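Local structure of CD180 antigen (Mus musculus, 3T6Q) at residues 168-176 with 195-204. The protein may cooperate with MD-1 and TLR4 in the innate immune response of B-cells to bacterial lipopolysaccharide, leading to NF-kappa-B activation. Residues are numbered along the deposited sequence; the frame is centred on the assembly and turned at random.
Sequences LSKEDMSSL and EPGAFDSAVF. With GOL (glycerol), chain K.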
loop_
_atom_site.group_PDB
_atom_site.type_symbol
_atom_site.label_atom_id
_atom_site.label_comp_id
_atom_site.label_asym_id
_atom_site.label_seq_id
_atom_site.Cartn_x
_atom_site.Cartn_y
_atom_site.Cartn_z
ATOM N N LEU A 168 -5.146 -1.039 -19.883
ATOM C CA LEU A 168 -4.161 -1.869 -20.559
ATOM C C LEU A 168 -3.930 -1.269 -21.956
ATOM O O LEU A 168 -4.874 -1.127 -22.756
ATOM C CB LEU A 168 -4.662 -3.309 -20.653
ATOM C CG LEU A 168 -5.048 -4.081 -19.371
ATOM C CD1 LEU A 168 -5.718 -5.410 -19.745
ATOM C CD2 LEU A 168 -3.811 -4.378 -18.566
ATOM N N SER A 169 -2.689 -0.880 -22.245
ATOM C CA SER A 169 -2.442 -0.174 -23.522
ATOM C C SER A 169 -1.737 -1.141 -24.455
ATOM O O SER A 169 -1.272 -2.191 -24.013
ATOM C CB SER A 169 -1.556 1.052 -23.289
ATOM O OG SER A 169 -0.244 0.605 -22.949
ATOM N N LYS A 170 -1.628 -0.775 -25.735
ATOM C CA LYS A 170 -0.797 -1.524 -26.688
ATOM C C LYS A 170 0.635 -1.719 -26.209
ATOM O O LYS A 170 1.196 -2.814 -26.268
ATOM C CB LYS A 170 -0.743 -0.768 -28.021
ATOM C CG LYS A 170 -1.949 -0.937 -28.925
ATOM C CD LYS A 170 -1.755 -0.105 -30.189
ATOM C CE LYS A 170 -2.571 -0.643 -31.343
ATOM N NZ LYS A 170 -2.195 0.082 -32.585
ATOM N N GLU A 171 1.229 -0.635 -25.723
ATOM C CA GLU A 171 2.600 -0.658 -25.204
ATOM C C GLU A 171 2.772 -1.630 -24.058
ATOM O O GLU A 171 3.733 -2.421 -24.039
ATOM C CB GLU A 171 2.972 0.741 -24.730
ATOM C CG GLU A 171 4.407 1.111 -25.000
ATOM C CD GLU A 171 4.552 2.591 -25.282
ATOM O OE1 GLU A 171 4.269 3.392 -24.361
ATOM O OE2 GLU A 171 4.943 2.944 -26.421
ATOM N N ASP A 172 1.836 -1.583 -23.106
ATOM C CA ASP A 172 1.798 -2.567 -21.996
ATOM C C ASP A 172 1.821 -3.983 -22.524
ATOM O O ASP A 172 2.618 -4.816 -22.084
ATOM C CB ASP A 172 0.502 -2.409 -21.170
ATOM C CG ASP A 172 0.412 -1.067 -20.436
ATOM O OD1 ASP A 172 1.481 -0.441 -20.235
ATOM O OD2 ASP A 172 -0.728 -0.653 -20.043
ATOM N N MET A 173 0.897 -4.254 -23.447
ATOM C CA MET A 173 0.760 -5.601 -24.008
ATOM C C MET A 173 1.981 -6.018 -24.827
ATOM O O MET A 173 2.382 -7.175 -24.769
ATOM C CB MET A 173 -0.551 -5.737 -24.827
ATOM C CG MET A 173 -1.838 -5.460 -24.043
ATOM S SD MET A 173 -1.946 -6.399 -22.484
ATOM C CE MET A 173 -1.679 -8.053 -23.071
ATOM N N SER A 174 2.613 -5.085 -25.552
ATOM C CA SER A 174 3.804 -5.490 -26.337
ATOM C C SER A 174 5.001 -5.856 -25.453
ATOM O O SER A 174 5.837 -6.638 -25.851
ATOM C CB SER A 174 4.166 -4.458 -27.410
ATOM O OG SER A 174 4.505 -3.240 -26.804
ATOM N N SER A 175 5.048 -5.335 -24.218
ATOM C CA SER A 175 6.124 -5.716 -23.291
ATOM C C SER A 175 6.104 -7.217 -22.909
ATOM O O SER A 175 7.102 -7.741 -22.408
ATOM C CB SER A 175 6.128 -4.805 -22.042
ATOM O OG SER A 175 5.115 -5.179 -21.111
ATOM N N LEU A 176 4.983 -7.899 -23.173
ATOM C CA LEU A 176 4.813 -9.352 -22.934
ATOM C C LEU A 176 4.991 -10.235 -24.169
ATOM O O LEU A 176 4.853 -11.450 -24.055
ATOM C CB LEU A 176 3.397 -9.666 -22.430
ATOM C CG LEU A 176 2.726 -8.944 -21.282
ATOM C CD1 LEU A 176 1.286 -9.410 -21.163
ATOM C CD2 LEU A 176 3.485 -9.219 -19.996
ATOM N N GLU A 195 -6.877 -0.421 -24.721
ATOM C CA GLU A 195 -6.590 0.306 -25.971
ATOM C C GLU A 195 -6.966 -0.584 -27.146
ATOM O O GLU A 195 -6.532 -1.724 -27.178
ATOM C CB GLU A 195 -5.114 0.650 -26.060
ATOM C CG GLU A 195 -4.836 1.732 -27.111
ATOM C CD GLU A 195 -3.379 2.149 -27.225
ATOM O OE1 GLU A 195 -3.098 2.972 -28.121
ATOM O OE2 GLU A 195 -2.505 1.659 -26.474
ATOM N N PRO A 196 -7.812 -0.095 -28.081
ATOM C CA PRO A 196 -8.138 -0.899 -29.259
ATOM C C PRO A 196 -6.867 -1.388 -29.930
ATOM O O PRO A 196 -5.925 -0.623 -30.107
ATOM C CB PRO A 196 -8.871 0.108 -30.161
ATOM C CG PRO A 196 -9.595 0.963 -29.175
ATOM C CD PRO A 196 -8.564 1.172 -28.080
ATOM N N GLY A 197 -6.810 -2.672 -30.242
ATOM C CA GLY A 197 -5.641 -3.235 -30.880
ATOM C C GLY A 197 -4.650 -3.853 -29.937
ATOM O O GLY A 197 -3.755 -4.591 -30.385
ATOM N N ALA A 198 -4.806 -3.594 -28.632
ATOM C CA ALA A 198 -3.851 -4.108 -27.631
ATOM C C ALA A 198 -3.791 -5.620 -27.593
ATOM O O ALA A 198 -2.746 -6.185 -27.268
ATOM C CB ALA A 198 -4.132 -3.539 -26.225
ATOM N N PHE A 199 -4.895 -6.292 -27.934
ATOM C CA PHE A 199 -4.912 -7.746 -27.908
ATOM C C PHE A 199 -4.838 -8.462 -29.265
ATOM O O PHE A 199 -5.010 -9.681 -29.334
ATOM C CB PHE A 199 -6.128 -8.228 -27.113
ATOM C CG PHE A 199 -5.902 -8.172 -25.632
ATOM C CD1 PHE A 199 -5.531 -9.320 -24.935
ATOM C CD2 PHE A 199 -5.973 -6.957 -24.958
ATOM C CE1 PHE A 199 -5.296 -9.264 -23.578
ATOM C CE2 PHE A 199 -5.744 -6.900 -23.588
ATOM C CZ PHE A 199 -5.411 -8.056 -22.906
ATOM N N ASP A 200 -4.534 -7.705 -30.319
ATOM C CA ASP A 200 -4.389 -8.275 -31.663
ATOM C C ASP A 200 -3.435 -9.434 -31.623
ATOM O O ASP A 200 -2.317 -9.310 -31.109
ATOM C CB ASP A 200 -3.880 -7.236 -32.666
ATOM C CG ASP A 200 -4.954 -6.240 -33.071
ATOM O OD1 ASP A 200 -6.122 -6.316 -32.595
ATOM O OD2 ASP A 200 -4.620 -5.348 -33.865
ATOM N N SER A 201 -3.877 -10.579 -32.135
ATOM C CA SER A 201 -3.055 -11.783 -32.185
ATOM C C SER A 201 -2.532 -12.339 -30.845
ATOM O O SER A 201 -1.653 -13.218 -30.843
ATOM C CB SER A 201 -1.858 -11.573 -33.129
ATOM O OG SER A 201 -2.332 -11.414 -34.433
ATOM N N ALA A 202 -3.057 -11.850 -29.726
ATOM C CA ALA A 202 -2.590 -12.293 -28.396
ATOM C C ALA A 202 -3.027 -13.720 -28.117
ATOM O O ALA A 202 -4.142 -14.102 -28.493
ATOM C CB ALA A 202 -3.118 -11.355 -27.306
ATOM N N VAL A 203 -2.141 -14.507 -27.493
ATOM C CA VAL A 203 -2.441 -15.902 -27.161
ATOM C C VAL A 203 -2.080 -16.151 -25.675
ATOM O O VAL A 203 -0.901 -16.115 -25.293
ATOM C CB VAL A 203 -1.686 -16.898 -28.079
ATOM C CG1 VAL A 203 -1.943 -18.337 -27.644
ATOM C CG2 VAL A 203 -2.084 -16.699 -29.536
ATOM N N PHE A 204 -3.097 -16.385 -24.845
ATOM C CA PHE A 204 -2.922 -16.614 -23.385
ATOM C C PHE A 204 -3.373 -17.982 -22.982
ATOM O O PHE A 204 -4.296 -18.542 -23.588
ATOM C CB PHE A 204 -3.735 -15.606 -22.583
ATOM C CG PHE A 204 -3.121 -14.254 -22.566
ATOM C CD1 PHE A 204 -2.189 -13.913 -21.572
ATOM C CD2 PHE A 204 -3.414 -13.339 -23.571
ATOM C CE1 PHE A 204 -1.586 -12.660 -21.593
ATOM C CE2 PHE A 204 -2.815 -12.087 -23.593
ATOM C CZ PHE A 204 -1.897 -11.748 -22.599
HETATM C C1 GOL K . 1.458 -12.521 -26.055
HETATM O O1 GOL K . 0.513 -13.202 -26.868
HETATM C C2 GOL K . 1.161 -13.043 -24.675
HETATM O O2 GOL K . 1.493 -12.008 -23.762
HETATM C C3 GOL K . 2.021 -14.273 -24.413
HETATM O O3 GOL K . 1.245 -15.372 -23.893
HETATM O O HOH W 1 -5.267 -0.658 -33.477
HETATM O O HOH W 2 0.102 2.125 -26.271
#
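M173 drops its side chain from the short helix 170-174 of leucine-rich repeat 6 in the solenoid between F199 of repeat 7 and F204 on the strand that follows it, 203-208. Bends at chi2 and chi3 fold the thioether back, placing CE over one face of the F199 ring, 4.1 Å from its centroid, in a CH-pi contact. SD meets the same ring obliquely, completing a Met-aromatic pair. The same methyl also touches the edge of F204, with CE 3.7 Å from F204 CZ, and L176 CD1 comes to that edge too. L168 CD1 closes on the edge of F199, while A198 CB packs against M173 CG.

Polar contacts join the coils at the start of the helix. E195 N donates to L168 O almost linearly at 2.9 Å, extending the backbone pairing of L168 with G193. The extended side chain of E195 then crosses that of K170 at about a right angle, and OE2 takes K170 N at 2.7 Å on its anti side, well out of the carboxylate plane. A water links OE2 to E171 N, so OE2 holds one amide of the first helical turn directly and a second through water, which would probably stabilise its negative charge.

Behind them, S169 and D172 form a capping box: D172 N gives a nearly straight bond to S169 OG, and S169 N reaches D172 OD2 from above the carboxylate plane, at 3.0 Å.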